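Local coordinates for protein Obg-like ATPase 1 (Schizosaccharomyces pombe, PDB 1NI3) that hydrolyses ATP, and GTP less efficiently, with magnesium as cofactor, and negatively regulates the G2/M transition of the cell cycle, at residues P17-P29 and P84-T96. Sequence-based numbering, arbitrary orientation.
Sequences PGNNLKTGIVGMP and PAFLTVFDIAGLT
Thr-23 and Thr-88 meet where strands 22-27 and 85-90 run parallel, their segment axes inclined by 32°. The amide of Thr-23 reaches Thr-88 O from above the carbonyl plane, while Thr-23 OG1, 2.9 Å from that same Thr-88 O, approaches in the plane on a lone pair; one buried acceptor is thus gripped twice. Threonine suits the place because chi1 of 70° turns the hydroxyl to this carbonyl and sends the methyl CG2 over to Leu-87 CD1, 3.7 Å away. The parallel pairing continues as Phe-90 N donates to Thr-23 O and Ile-25 N to Phe-90 O, both at 2.7 Å. Beside Thr-23, Ile-25 CG1 rests on Val-89 CG1 (3.8 Å), two beta-branched side chains whose gamma carbons meet in a buried, largely apolar patch. On the opposite face, that of Lys-22, Thr-88 and Phe-90, Ile-92 sets its CD1 over Gly-24 CA at 3.9 Å; with no side chain, glycine lets the methyl come this close to the backbone. CG1 of Ile-92 lies against Ile-25 O.

Further back on this face the packing is looser. Lys-22 runs alongside Thr-88, CB against CG2, then bends at chi3 and chi4; its aliphatic CD touches the edge of the Phe-90 ring at CE1, allowing a long charged chain to cover apolar atoms in a partly exposed site. Toward the start of the pairing the strands splay, and a water spans them, donating to Leu-21 O and accepting from Thr-88 N (2.6 Å).

This is the parallel core of a P-loop NTPase sheet: strand 22-27 leads into the predicted ATP-binding loop, with Lys-33 close to Ile-25. Strand 118-124 pairs with its other edge, strand 60-65 runs antiparallel to strand 81-90, and helix 107-113 packs on Ile-92 and Val-26 through Val-113.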
loop_
_atom_site.group_PDB
_atom_site.type_symbol
_atom_site.label_atom_id
_atom_site.label_comp_id
_atom_site.label_asym_id
_atom_site.label_seq_id
_atom_site.Cartn_x
_atom_site.Cartn_y
_atom_site.Cartn_z
ATOM N N PRO A 17 1.959 -10.797 -7.522
ATOM C CA PRO A 17 3.288 -10.688 -8.138
ATOM C C PRO A 17 3.489 -9.374 -8.873
ATOM O O PRO A 17 2.536 -8.821 -9.435
ATOM C CB PRO A 17 3.315 -11.857 -9.120
ATOM C CG PRO A 17 2.442 -12.862 -8.463
ATOM C CD PRO A 17 1.282 -12.017 -7.988
ATOM N N GLY A 18 4.726 -8.877 -8.865
ATOM C CA GLY A 18 5.025 -7.652 -9.587
ATOM C C GLY A 18 5.479 -6.420 -8.830
ATOM O O GLY A 18 5.773 -6.474 -7.636
ATOM N N ASN A 19 5.534 -5.299 -9.549
ATOM C CA ASN A 19 5.957 -4.034 -8.971
ATOM C C ASN A 19 4.827 -3.026 -8.960
ATOM O O ASN A 19 4.663 -2.305 -7.982
ATOM C CB ASN A 19 7.136 -3.441 -9.745
ATOM C CG ASN A 19 8.291 -4.415 -9.893
ATOM O OD1 ASN A 19 8.879 -4.872 -8.908
ATOM N ND2 ASN A 19 8.618 -4.743 -11.135
ATOM N N ASN A 20 4.046 -2.965 -10.032
ATOM C CA ASN A 20 2.940 -2.013 -10.073
ATOM C C ASN A 20 1.761 -2.457 -9.212
ATOM O O ASN A 20 0.716 -2.840 -9.737
ATOM C CB ASN A 20 2.478 -1.820 -11.509
ATOM C CG ASN A 20 2.322 -3.125 -12.224
ATOM O OD1 ASN A 20 3.289 -3.679 -12.739
ATOM N ND2 ASN A 20 1.100 -3.651 -12.239
ATOM N N LEU A 21 1.944 -2.409 -7.894
ATOM C CA LEU A 21 0.907 -2.776 -6.930
ATOM C C LEU A 21 0.187 -1.469 -6.582
ATOM O O LEU A 21 0.808 -0.404 -6.590
ATOM C CB LEU A 21 1.560 -3.360 -5.675
ATOM C CG LEU A 21 2.450 -4.571 -5.928
ATOM C CD1 LEU A 21 3.157 -5.064 -4.661
ATOM C CD2 LEU A 21 1.557 -5.642 -6.497
ATOM N N LYS A 22 -1.109 -1.526 -6.293
ATOM C CA LYS A 22 -1.848 -0.303 -5.962
ATOM C C LYS A 22 -2.644 -0.421 -4.651
ATOM O O LYS A 22 -2.857 -1.522 -4.143
ATOM C CB LYS A 22 -2.779 0.050 -7.126
ATOM C CG LYS A 22 -3.662 -1.109 -7.596
ATOM C CD LYS A 22 -4.244 -0.917 -9.001
ATOM C CE LYS A 22 -3.172 -1.042 -10.093
ATOM N NZ LYS A 22 -2.119 0.015 -9.999
ATOM N N THR A 23 -3.058 0.717 -4.097
ATOM C CA THR A 23 -3.828 0.740 -2.857
ATOM C C THR A 23 -5.135 1.466 -3.150
ATOM O O THR A 23 -5.165 2.383 -3.979
ATOM C CB THR A 23 -3.119 1.537 -1.747
ATOM O OG1 THR A 23 -3.134 2.934 -2.069
ATOM C CG2 THR A 23 -1.677 1.097 -1.607
ATOM N N GLY A 24 -6.212 1.060 -2.477
ATOM C CA GLY A 24 -7.506 1.694 -2.680
ATOM C C GLY A 24 -8.042 2.173 -1.350
ATOM O O GLY A 24 -7.727 1.580 -0.319
ATOM N N ILE A 25 -8.814 3.257 -1.358
ATOM C CA ILE A 25 -9.384 3.790 -0.121
ATOM C C ILE A 25 -10.746 3.168 0.243
ATOM O O ILE A 25 -11.742 3.335 -0.468
ATOM C CB ILE A 25 -9.564 5.294 -0.220
ATOM C CG1 ILE A 25 -8.215 5.928 -0.543
ATOM C CG2 ILE A 25 -10.188 5.843 1.071
ATOM C CD1 ILE A 25 -8.192 7.448 -0.482
ATOM N N VAL A 26 -10.771 2.468 1.371
ATOM C CA VAL A 26 -11.956 1.788 1.877
ATOM C C VAL A 26 -12.537 2.516 3.085
ATOM O O VAL A 26 -11.803 3.009 3.951
ATOM C CB VAL A 26 -11.609 0.349 2.302
ATOM C CG1 VAL A 26 -12.590 -0.150 3.351
ATOM C CG2 VAL A 26 -11.602 -0.549 1.082
ATOM N N GLY A 27 -13.862 2.556 3.162
ATOM C CA GLY A 27 -14.496 3.219 4.285
ATOM C C GLY A 27 -16.006 3.112 4.322
ATOM O O GLY A 27 -16.641 2.746 3.342
HETATM N N MSE A 28 -16.580 3.437 5.469
HETATM C CA MSE A 28 -18.014 3.395 5.634
HETATM C C MSE A 28 -18.566 4.722 5.130
HETATM O O MSE A 28 -17.905 5.743 5.227
HETATM C CB MSE A 28 -18.356 3.200 7.113
HETATM C CG MSE A 28 -19.642 2.460 7.349
HETATM SE SE MSE A 28 -19.663 0.722 6.460
HETATM C CE MSE A 28 -18.952 -0.339 7.912
ATOM N N PRO A 29 -19.783 4.718 4.565
ATOM C CA PRO A 29 -20.408 5.943 4.048
ATOM C C PRO A 29 -20.249 7.132 4.985
ATOM O O PRO A 29 -20.512 7.018 6.180
ATOM C CB PRO A 29 -21.868 5.539 3.884
ATOM C CG PRO A 29 -21.750 4.093 3.468
ATOM C CD PRO A 29 -20.670 3.555 4.382
ATOM N N PRO A 84 10.204 11.401 -8.954
ATOM C CA PRO A 84 10.087 10.638 -7.714
ATOM C C PRO A 84 9.379 9.325 -7.957
ATOM O O PRO A 84 8.912 9.057 -9.055
ATOM C CB PRO A 84 9.265 11.561 -6.829
ATOM C CG PRO A 84 8.339 12.191 -7.811
ATOM C CD PRO A 84 9.283 12.551 -8.936
ATOM N N ALA A 85 9.307 8.503 -6.922
ATOM C CA ALA A 85 8.624 7.225 -7.029
ATOM C C ALA A 85 7.146 7.562 -6.889
ATOM O O ALA A 85 6.797 8.702 -6.581
ATOM C CB ALA A 85 9.066 6.305 -5.904
ATOM N N PHE A 86 6.273 6.589 -7.110
ATOM C CA PHE A 86 4.855 6.862 -6.978
ATOM C C PHE A 86 4.040 5.736 -6.386
ATOM O O PHE A 86 4.232 4.570 -6.741
ATOM C CB PHE A 86 4.262 7.253 -8.328
ATOM C CG PHE A 86 4.716 8.596 -8.807
ATOM C CD1 PHE A 86 5.769 8.719 -9.698
ATOM C CD2 PHE A 86 4.113 9.755 -8.331
ATOM C CE1 PHE A 86 6.216 9.984 -10.120
ATOM C CE2 PHE A 86 4.556 11.021 -8.746
ATOM C CZ PHE A 86 5.609 11.133 -9.642
ATOM N N LEU A 87 3.151 6.091 -5.455
ATOM C CA LEU A 87 2.225 5.132 -4.840
ATOM C C LEU A 87 0.862 5.407 -5.468
ATOM O O LEU A 87 0.358 6.535 -5.428
ATOM C CB LEU A 87 2.085 5.322 -3.319
ATOM C CG LEU A 87 0.937 4.481 -2.719
ATOM C CD1 LEU A 87 1.283 3.007 -2.829
ATOM C CD2 LEU A 87 0.678 4.850 -1.275
ATOM N N THR A 88 0.277 4.379 -6.061
ATOM C CA THR A 88 -1.029 4.508 -6.685
ATOM C C THR A 88 -2.119 4.402 -5.602
ATOM O O THR A 88 -2.086 3.516 -4.741
ATOM C CB THR A 88 -1.214 3.419 -7.755
ATOM O OG1 THR A 88 -0.176 3.558 -8.734
ATOM C CG2 THR A 88 -2.569 3.549 -8.438
ATOM N N VAL A 89 -3.071 5.326 -5.625
ATOM C CA VAL A 89 -4.145 5.317 -4.647
ATOM C C VAL A 89 -5.488 5.448 -5.358
ATOM O O VAL A 89 -5.740 6.436 -6.045
ATOM C CB VAL A 89 -3.956 6.471 -3.634
ATOM C CG1 VAL A 89 -5.011 6.396 -2.533
ATOM C CG2 VAL A 89 -2.564 6.421 -3.049
ATOM N N PHE A 90 -6.343 4.441 -5.188
ATOM C CA PHE A 90 -7.653 4.444 -5.828
ATOM C C PHE A 90 -8.825 4.845 -4.956
ATOM O O PHE A 90 -8.938 4.442 -3.785
ATOM C CB PHE A 90 -7.954 3.091 -6.460
ATOM C CG PHE A 90 -7.456 2.971 -7.871
ATOM C CD1 PHE A 90 -6.427 2.097 -8.188
ATOM C CD2 PHE A 90 -7.993 3.763 -8.886
ATOM C CE1 PHE A 90 -5.937 2.018 -9.487
ATOM C CE2 PHE A 90 -7.503 3.687 -10.193
ATOM C CZ PHE A 90 -6.479 2.817 -10.496
ATOM N N ASP A 91 -9.692 5.654 -5.557
ATOM C CA ASP A 91 -10.898 6.140 -4.911
ATOM C C ASP A 91 -12.035 5.155 -5.195
ATOM O O ASP A 91 -12.907 5.400 -6.021
ATOM C CB ASP A 91 -11.241 7.526 -5.444
ATOM C CG ASP A 91 -12.559 8.029 -4.921
ATOM O OD1 ASP A 91 -12.858 7.760 -3.736
ATOM O OD2 ASP A 91 -13.290 8.699 -5.686
ATOM N N ILE A 92 -11.998 4.031 -4.490
ATOM C CA ILE A 92 -12.993 2.980 -4.620
ATOM C C ILE A 92 -14.410 3.559 -4.700
ATOM O O ILE A 92 -15.159 3.250 -5.629
ATOM C CB ILE A 92 -12.904 2.007 -3.430
ATOM C CG1 ILE A 92 -11.455 1.547 -3.262
ATOM C CG2 ILE A 92 -13.838 0.822 -3.663
ATOM C CD1 ILE A 92 -10.891 0.861 -4.485
ATOM N N ALA A 93 -14.778 4.387 -3.725
ATOM C CA ALA A 93 -16.105 4.987 -3.723
ATOM C C ALA A 93 -16.382 5.648 -5.070
ATOM O O ALA A 93 -17.397 5.382 -5.699
ATOM C CB ALA A 93 -16.219 6.002 -2.609
ATOM N N GLY A 94 -15.477 6.504 -5.516
ATOM C CA GLY A 94 -15.675 7.172 -6.786
ATOM C C GLY A 94 -15.897 6.246 -7.967
ATOM O O GLY A 94 -16.538 6.640 -8.942
ATOM N N LEU A 95 -15.377 5.023 -7.888
ATOM C CA LEU A 95 -15.506 4.052 -8.980
ATOM C C LEU A 95 -16.829 3.314 -8.992
ATOM O O LEU A 95 -16.986 2.342 -9.723
ATOM C CB LEU A 95 -14.385 3.017 -8.916
ATOM C CG LEU A 95 -13.004 3.545 -9.283
ATOM C CD1 LEU A 95 -11.943 2.555 -8.837
ATOM C CD2 LEU A 95 -12.944 3.791 -10.780
ATOM N N THR A 96 -17.773 3.775 -8.186
ATOM C CA THR A 96 -19.085 3.162 -8.125
ATOM C C THR A 96 -20.025 4.129 -7.448
ATOM O O THR A 96 -20.053 4.198 -6.224
ATOM C CB THR A 96 -19.074 1.850 -7.312
ATOM O OG1 THR A 96 -17.970 1.846 -6.396
ATOM C CG2 THR A 96 -18.987 0.650 -8.230
HETATM O O HOH W 1 1.634 2.241 -6.655
#